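Side-chain contact in protein CyaY (Psychromonas ingrahamii, PDB 4HS5), which probably binds iron, like other frataxins, and is probably involved in assembling iron-sulfur clusters, perhaps as a regulator of the process: residues E5-Q8 / L9-L13. Residues are numbered along the deposited sequence; the frame is centred on the assembly and turned at random.
Sequences EFIQ and LADQL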
loop_
_atom_site.group_PDB
_atom_site.type_symbol
_atom_site.label_atom_id
_atom_site.label_comp_id
_atom_site.label_asym_id
_atom_site.label_seq_id
_atom_site.Cartn_x
_atom_site.Cartn_y
_atom_site.Cartn_z
ATOM N N GLU A 5 -14.021 6.083 -10.497
ATOM C CA GLU A 5 -12.641 6.523 -10.704
ATOM C C GLU A 5 -11.735 6.132 -9.534
ATOM O O GLU A 5 -10.591 5.728 -9.732
ATOM C CB GLU A 5 -12.608 8.033 -10.926
ATOM C CG GLU A 5 -13.292 8.441 -12.233
ATOM C CD GLU A 5 -13.697 9.902 -12.274
ATOM O OE1 GLU A 5 -13.526 10.604 -11.261
ATOM O OE2 GLU A 5 -14.193 10.346 -13.328
ATOM N N PHE A 6 -12.240 6.266 -8.319
ATOM C CA PHE A 6 -11.456 5.886 -7.161
ATOM C C PHE A 6 -11.139 4.402 -7.256
ATOM O O PHE A 6 -10.021 3.974 -6.951
ATOM C CB PHE A 6 -12.204 6.203 -5.877
ATOM C CG PHE A 6 -11.601 5.556 -4.661
ATOM C CD1 PHE A 6 -10.393 6.003 -4.143
ATOM C CD2 PHE A 6 -12.245 4.502 -4.031
ATOM C CE1 PHE A 6 -9.834 5.407 -3.021
ATOM C CE2 PHE A 6 -11.692 3.906 -2.911
ATOM C CZ PHE A 6 -10.481 4.359 -2.407
ATOM N N ILE A 7 -12.112 3.616 -7.701
ATOM C CA ILE A 7 -11.930 2.177 -7.830
ATOM C C ILE A 7 -10.863 1.849 -8.868
ATOM O O ILE A 7 -10.015 0.975 -8.635
ATOM C CB ILE A 7 -13.258 1.469 -8.182
ATOM C CG1 ILE A 7 -14.239 1.569 -7.010
ATOM C CG2 ILE A 7 -13.014 0.028 -8.586
ATOM C CD1 ILE A 7 -13.600 1.405 -5.647
ATOM N N GLN A 8 -10.882 2.555 -9.994
ATOM C CA GLN A 8 -9.862 2.376 -11.023
ATOM C C GLN A 8 -8.462 2.656 -10.482
ATOM O O GLN A 8 -7.552 1.854 -10.686
ATOM C CB GLN A 8 -10.136 3.259 -12.244
ATOM C CG GLN A 8 -11.313 2.810 -13.092
ATOM C CD GLN A 8 -11.597 3.771 -14.219
ATOM O OE1 GLN A 8 -11.431 4.984 -14.070
ATOM N NE2 GLN A 8 -12.032 3.239 -15.358
ATOM N N LEU A 9 -8.300 3.785 -9.794
ATOM C CA LEU A 9 -7.005 4.160 -9.240
ATOM C C LEU A 9 -6.558 3.216 -8.128
ATOM O O LEU A 9 -5.384 2.845 -8.063
ATOM C CB LEU A 9 -7.056 5.599 -8.730
ATOM C CG LEU A 9 -7.161 6.607 -9.867
ATOM C CD1 LEU A 9 -7.551 7.958 -9.311
ATOM C CD2 LEU A 9 -5.832 6.704 -10.606
ATOM N N ALA A 10 -7.476 2.809 -7.264
ATOM C CA ALA A 10 -7.114 1.910 -6.184
ATOM C C ALA A 10 -6.760 0.522 -6.725
ATOM O O ALA A 10 -5.847 -0.129 -6.205
ATOM C CB ALA A 10 -8.226 1.836 -5.144
ATOM N N ASP A 11 -7.468 0.074 -7.767
ATOM C CA ASP A 11 -7.117 -1.174 -8.442
ATOM C C ASP A 11 -5.722 -1.103 -9.040
ATOM O O ASP A 11 -4.946 -2.054 -8.927
ATOM C CB ASP A 11 -8.120 -1.527 -9.546
ATOM C CG ASP A 11 -9.424 -2.081 -9.008
ATOM O OD1 ASP A 11 -9.509 -2.352 -7.797
ATOM O OD2 ASP A 11 -10.362 -2.254 -9.816
ATOM N N GLN A 12 -5.411 0.008 -9.698
ATOM C CA GLN A 12 -4.078 0.206 -10.245
ATOM C C GLN A 12 -3.036 0.131 -9.133
ATOM O O GLN A 12 -1.989 -0.487 -9.297
ATOM C CB GLN A 12 -3.989 1.535 -11.001
ATOM C CG GLN A 12 -4.707 1.493 -12.358
ATOM C CD GLN A 12 -4.615 2.790 -13.116
ATOM O OE1 GLN A 12 -4.215 3.820 -12.571
ATOM N NE2 GLN A 12 -5.004 2.758 -14.390
ATOM N N LEU A 13 -3.328 0.752 -7.997
ATOM C CA LEU A 13 -2.417 0.689 -6.862
ATOM C C LEU A 13 -2.211 -0.730 -6.358
ATOM O O LEU A 13 -1.077 -1.161 -6.149
ATOM C CB LEU A 13 -2.930 1.567 -5.727
ATOM C CG LEU A 13 -2.077 1.597 -4.457
ATOM C CD1 LEU A 13 -0.666 2.086 -4.725
ATOM C CD2 LEU A 13 -2.781 2.458 -3.389
#
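Ala10 sets its CB over one face of the Phe6 ring, 4.4 Å from Phe6 CZ, one helical turn further along helix 3-24. On the neighbouring flank Ile7 meets Asp11: the methyl Ile7 CG2 lies 3.7 Å from Asp11 OD2, and the two side chains slant across each other. Asp11 CG stands anti to its own carbonyl carbon (chi1 -76°), which folds the carboxylate back toward the preceding turn and brings Asp11 CG within 3.1 Å of Ile7 O. Leu9 curls back in the same manner, its CG 3.5 Å from Glu5 O. Beneath these contacts run four successive i to i+4 backbone hydrogen bonds, including Ala10 N to Phe6 O at 2.8 Å and Asp11 N to Ile7 O, also 2.8 Å. Further out, Phe6 meets the ring of His56 and, with Leu9 and Leu13, packs on Trp76 of strand 75-78. Ile7 O lies over the flat face of the Asp11 carboxylate, nearest its carbon and equally far from both oxygens. This leaves OD1 turned to Arg51 of strand 46-52, also touched by Phe6, Ile7 and Ala10, in a salt bridge whose positive charge probably stabilises the carboxylate and helps hold the helix to the antiparallel sheet of the frataxin fold.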